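Adenylate cyclase-like protein (Chlamydia trachomatis, PDB 4QO6) forms part of the inner-membrane ring of the type III secretion system, this chain being an extended piece of its periplasmic region. Local coordinates at residues I136-L148 with H157-G169. Sequence-based numbering, arbitrary orientation.
Sequences IESQVMKALAGHL and HVSFTNGEAVLTG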
loop_
_atom_site.group_PDB
_atom_site.type_symbol
_atom_site.label_atom_id
_atom_site.label_comp_id
_atom_site.label_asym_id
_atom_site.label_seq_id
_atom_site.Cartn_x
_atom_site.Cartn_y
_atom_site.Cartn_z
ATOM N N ILE A 136 -4.006 -8.772 -2.977
ATOM C CA ILE A 136 -3.878 -10.250 -3.213
ATOM C C ILE A 136 -4.125 -10.581 -4.703
ATOM O O ILE A 136 -5.198 -10.327 -5.228
ATOM C CB ILE A 136 -4.846 -11.089 -2.341
ATOM C CG1 ILE A 136 -4.758 -10.698 -0.852
ATOM C CG2 ILE A 136 -4.578 -12.584 -2.507
ATOM C CD1 ILE A 136 -3.349 -10.688 -0.296
ATOM N N GLU A 137 -3.135 -11.127 -5.379
ATOM C CA GLU A 137 -3.253 -11.396 -6.822
ATOM C C GLU A 137 -4.412 -12.325 -7.209
ATOM O O GLU A 137 -5.178 -12.003 -8.096
ATOM C CB GLU A 137 -1.922 -11.886 -7.409
ATOM C CG GLU A 137 -0.918 -10.751 -7.614
ATOM C CD GLU A 137 0.528 -11.212 -7.795
ATOM O OE1 GLU A 137 0.796 -12.444 -7.826
ATOM O OE2 GLU A 137 1.405 -10.320 -7.937
ATOM N N SER A 138 -4.584 -13.434 -6.500
ATOM C CA SER A 138 -5.726 -14.309 -6.725
ATOM C C SER A 138 -7.061 -13.544 -6.651
ATOM O O SER A 138 -7.971 -13.844 -7.398
ATOM C CB SER A 138 -5.729 -15.500 -5.753
ATOM O OG SER A 138 -6.110 -15.112 -4.443
ATOM N N GLN A 139 -7.178 -12.539 -5.790
ATOM C CA GLN A 139 -8.426 -11.757 -5.717
ATOM C C GLN A 139 -8.641 -10.824 -6.908
ATOM O O GLN A 139 -9.770 -10.651 -7.388
ATOM C CB GLN A 139 -8.520 -10.972 -4.400
ATOM C CG GLN A 139 -8.825 -11.882 -3.225
ATOM C CD GLN A 139 -8.596 -11.239 -1.850
ATOM O OE1 GLN A 139 -8.508 -10.006 -1.714
ATOM N NE2 GLN A 139 -8.490 -12.088 -0.816
ATOM N N VAL A 140 -7.573 -10.217 -7.387
ATOM C CA VAL A 140 -7.680 -9.249 -8.476
ATOM C C VAL A 140 -8.038 -9.975 -9.756
ATOM O O VAL A 140 -8.711 -9.422 -10.609
ATOM C CB VAL A 140 -6.369 -8.518 -8.716
ATOM C CG1 VAL A 140 -6.505 -7.537 -9.879
ATOM C CG2 VAL A 140 -5.975 -7.765 -7.449
ATOM N N MET A 141 -7.606 -11.224 -9.845
ATOM C CA MET A 141 -7.806 -12.012 -11.023
ATOM C C MET A 141 -9.281 -12.455 -11.135
ATOM O O MET A 141 -9.829 -12.371 -12.210
ATOM C CB MET A 141 -6.841 -13.219 -11.034
ATOM C CG MET A 141 -6.171 -13.426 -12.386
ATOM S SD MET A 141 -5.373 -15.026 -12.517
ATOM C CE MET A 141 -3.739 -14.728 -11.812
ATOM N N LYS A 142 -9.897 -12.947 -10.051
ATOM C CA LYS A 142 -11.405 -13.093 -9.963
ATOM C C LYS A 142 -12.131 -11.776 -10.371
ATOM O O LYS A 142 -13.075 -11.754 -11.149
ATOM C CB LYS A 142 -11.832 -13.568 -8.552
ATOM C CG LYS A 142 -13.248 -13.180 -8.056
ATOM C CD LYS A 142 -14.380 -14.129 -8.507
ATOM C CE LYS A 142 -15.704 -13.963 -7.730
ATOM N NZ LYS A 142 -16.672 -13.005 -8.339
ATOM N N ALA A 143 -11.666 -10.648 -9.905
ATOM C CA ALA A 143 -12.377 -9.420 -10.289
ATOM C C ALA A 143 -12.317 -9.247 -11.816
ATOM O O ALA A 143 -13.342 -8.996 -12.432
ATOM C CB ALA A 143 -11.822 -8.219 -9.588
ATOM N N LEU A 144 -11.115 -9.406 -12.405
ATOM C CA LEU A 144 -10.878 -9.242 -13.842
ATOM C C LEU A 144 -11.671 -10.251 -14.689
ATOM O O LEU A 144 -12.290 -9.888 -15.630
ATOM C CB LEU A 144 -9.375 -9.434 -14.146
ATOM C CG LEU A 144 -8.338 -8.418 -13.598
ATOM C CD1 LEU A 144 -6.902 -8.928 -13.689
ATOM C CD2 LEU A 144 -8.447 -7.069 -14.285
ATOM N N ALA A 145 -11.538 -11.530 -14.357
ATOM C CA ALA A 145 -12.221 -12.592 -14.986
ATOM C C ALA A 145 -13.728 -12.372 -14.900
ATOM O O ALA A 145 -14.398 -12.559 -15.885
ATOM C CB ALA A 145 -11.838 -13.906 -14.338
ATOM N N GLY A 146 -14.251 -11.927 -13.762
ATOM C CA GLY A 146 -15.667 -11.572 -13.668
ATOM C C GLY A 146 -16.106 -10.392 -14.539
ATOM O O GLY A 146 -17.197 -10.436 -15.114
ATOM N N HIS A 147 -15.310 -9.338 -14.653
ATOM C CA HIS A 147 -15.587 -8.268 -15.619
ATOM C C HIS A 147 -15.607 -8.776 -17.085
ATOM O O HIS A 147 -16.416 -8.359 -17.888
ATOM C CB HIS A 147 -14.531 -7.181 -15.523
ATOM C CG HIS A 147 -14.605 -6.376 -14.267
ATOM N ND1 HIS A 147 -13.947 -6.740 -13.107
ATOM C CD2 HIS A 147 -15.247 -5.214 -13.992
ATOM C CE1 HIS A 147 -14.201 -5.842 -12.171
ATOM N NE2 HIS A 147 -14.991 -4.913 -12.678
ATOM N N LEU A 148 -14.699 -9.682 -17.434
ATOM C CA LEU A 148 -14.652 -10.145 -18.816
ATOM C C LEU A 148 -15.915 -11.001 -19.138
ATOM O O LEU A 148 -16.512 -10.851 -20.172
ATOM C CB LEU A 148 -13.383 -10.961 -19.105
ATOM C CG LEU A 148 -12.071 -10.172 -19.072
ATOM C CD1 LEU A 148 -10.899 -11.163 -19.024
ATOM C CD2 LEU A 148 -11.981 -9.208 -20.245
ATOM N N HIS A 157 -8.795 -14.693 -21.597
ATOM C CA HIS A 157 -8.203 -15.202 -20.372
ATOM C C HIS A 157 -7.263 -14.182 -19.788
ATOM O O HIS A 157 -6.692 -13.400 -20.505
ATOM C CB HIS A 157 -7.513 -16.535 -20.633
ATOM C CG HIS A 157 -8.485 -17.627 -20.942
ATOM N ND1 HIS A 157 -9.190 -17.684 -22.129
ATOM C CD2 HIS A 157 -8.934 -18.660 -20.190
ATOM C CE1 HIS A 157 -10.001 -18.730 -22.108
ATOM N NE2 HIS A 157 -9.867 -19.334 -20.939
ATOM N N VAL A 158 -7.120 -14.166 -18.471
ATOM C CA VAL A 158 -6.283 -13.142 -17.835
ATOM C C VAL A 158 -5.314 -13.754 -16.823
ATOM O O VAL A 158 -5.643 -14.727 -16.139
ATOM C CB VAL A 158 -7.142 -12.030 -17.199
ATOM C CG1 VAL A 158 -8.023 -12.578 -16.080
ATOM C CG2 VAL A 158 -6.265 -10.909 -16.693
ATOM N N SER A 159 -4.087 -13.239 -16.801
ATOM C CA SER A 159 -3.197 -13.460 -15.659
ATOM C C SER A 159 -2.843 -12.133 -15.013
ATOM O O SER A 159 -2.890 -11.076 -15.640
ATOM C CB SER A 159 -1.943 -14.260 -16.034
ATOM O OG SER A 159 -1.036 -13.491 -16.787
ATOM N N PHE A 160 -2.469 -12.192 -13.752
ATOM C CA PHE A 160 -2.164 -10.976 -12.986
ATOM C C PHE A 160 -1.021 -11.180 -11.995
ATOM O O PHE A 160 -1.112 -12.033 -11.104
ATOM C CB PHE A 160 -3.369 -10.484 -12.224
ATOM C CG PHE A 160 -3.109 -9.217 -11.496
ATOM C CD1 PHE A 160 -3.053 -8.015 -12.193
ATOM C CD2 PHE A 160 -2.876 -9.220 -10.116
ATOM C CE1 PHE A 160 -2.771 -6.848 -11.538
ATOM C CE2 PHE A 160 -2.615 -8.033 -9.457
ATOM C CZ PHE A 160 -2.569 -6.845 -10.176
ATOM N N THR A 161 0.062 -10.442 -12.179
ATOM C CA THR A 161 1.167 -10.453 -11.212
ATOM C C THR A 161 1.809 -9.066 -11.148
ATOM O O THR A 161 2.074 -8.468 -12.178
ATOM C CB THR A 161 2.293 -11.486 -11.513
ATOM O OG1 THR A 161 3.210 -10.932 -12.435
ATOM C CG2 THR A 161 1.773 -12.804 -12.099
ATOM N N ASN A 162 1.982 -8.571 -9.918
ATOM C CA ASN A 162 2.745 -7.401 -9.612
ATOM C C ASN A 162 2.225 -6.159 -10.291
ATOM O O ASN A 162 3.020 -5.335 -10.750
ATOM C CB ASN A 162 4.217 -7.604 -9.927
ATOM C CG ASN A 162 5.111 -6.751 -9.033
ATOM O OD1 ASN A 162 5.017 -6.803 -7.790
ATOM N ND2 ASN A 162 5.954 -5.932 -9.650
ATOM N N GLY A 163 0.891 -6.013 -10.326
ATOM C CA GLY A 163 0.225 -4.812 -10.872
ATOM C C GLY A 163 0.013 -4.910 -12.378
ATOM O O GLY A 163 -0.544 -3.977 -13.004
ATOM N N GLU A 164 0.478 -6.026 -12.955
ATOM C CA GLU A 164 0.400 -6.245 -14.409
ATOM C C GLU A 164 -0.596 -7.351 -14.825
ATOM O O GLU A 164 -0.477 -8.540 -14.438
ATOM C CB GLU A 164 1.799 -6.531 -14.975
ATOM C CG GLU A 164 1.838 -6.430 -16.487
ATOM C CD GLU A 164 3.186 -6.771 -17.077
ATOM O OE1 GLU A 164 3.523 -7.985 -17.235
ATOM O OE2 GLU A 164 3.890 -5.801 -17.388
ATOM N N ALA A 165 -1.630 -6.906 -15.520
ATOM C CA ALA A 165 -2.628 -7.780 -16.144
ATOM C C ALA A 165 -2.256 -8.171 -17.601
ATOM O O ALA A 165 -2.113 -7.280 -18.446
ATOM C CB ALA A 165 -3.961 -7.052 -16.170
ATOM N N VAL A 166 -2.230 -9.469 -17.887
ATOM C CA VAL A 166 -1.978 -9.996 -19.241
ATOM C C VAL A 166 -3.231 -10.688 -19.839
ATOM O O VAL A 166 -3.786 -11.633 -19.264
ATOM C CB VAL A 166 -0.784 -11.006 -19.294
ATOM C CG1 VAL A 166 -0.477 -11.395 -20.723
ATOM C CG2 VAL A 166 0.517 -10.444 -18.716
ATOM N N LEU A 167 -3.637 -10.224 -21.018
ATOM C CA LEU A 167 -4.776 -10.775 -21.744
ATOM C C LEU A 167 -4.356 -11.574 -22.983
ATOM O O LEU A 167 -3.551 -11.119 -23.804
ATOM C CB LEU A 167 -5.689 -9.651 -22.182
ATOM C CG LEU A 167 -6.071 -8.682 -21.071
ATOM C CD1 LEU A 167 -6.798 -7.507 -21.678
ATOM C CD2 LEU A 167 -6.900 -9.366 -19.988
ATOM N N THR A 168 -4.956 -12.745 -23.120
ATOM C CA THR A 168 -4.769 -13.597 -24.281
ATOM C C THR A 168 -6.102 -14.194 -24.714
ATOM O O THR A 168 -7.054 -14.241 -23.947
ATOM C CB THR A 168 -3.894 -14.776 -23.904
ATOM O OG1 THR A 168 -4.422 -15.350 -22.693
ATOM C CG2 THR A 168 -2.442 -14.297 -23.690
ATOM N N GLY A 169 -6.151 -14.698 -25.938
ATOM C CA GLY A 169 -7.353 -15.336 -26.437
ATOM C C GLY A 169 -7.670 -14.749 -27.769
ATOM O O GLY A 169 -6.788 -14.187 -28.441
HETATM O O HOH W 1 4.607 -9.518 -7.365
#
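Glu137 OE2 accepts a hydrogen bond from Asn162 N at 2.7 Å, with an N-H...O angle of 155°. The amide nitrogen lies well above the carboxylate plane, so the oxygen is met from over that plane. A water bridges the same OE2, weakly, to Asn162 OD1, while OE1 has a long, weak ion pair with Lys108. Extended beyond CG, the glutamate chain spans from the first turn of helix 137-148 to the type I' turn Thr161-Glu164, which joins strands 157-161 and 164-172. On the way its CG passes 3.5 Å from Phe160 CD2, and carboxylate and ring stand nearly perpendicular.

Phe160 leaves the strand toward the helix, and with CG anti to the backbone N (chi1 -177°) its ring comes under Val140. Val140 CG1 sits over one face, 3.8 Å from the centroid and almost on the ring normal, which defines a CH-pi contact. Met141 reaches the strand backbone, its CE 3.4 Å from Phe160 N and its SD close to Val158 O. One helical turn on, Leu144 CD1 meets Val158 CG2 at 3.7 Å and also touches Phe160 CB and Ala165. Leu148 continues the apolar row towards Val158 and Leu167. Ile192 covers Leu144 and Phe160 from a loop, and helix 176-187 packs on Leu148.

The axes of helix 137-148 and strand 157-161 approach to 7.9 Å at 151°, close to antiparallel; within the BON domain range, the helix lies on the hairpin that follows it. Tyr106 touches Glu137, Phe160 and Asn162, putting the polar end of this interface beside strand 100-107 of the PD2 region. The chemistry thus divides along the helix: a carboxylate bonded to a turn amide at one end, mainly apolar side-chain contact along the rest.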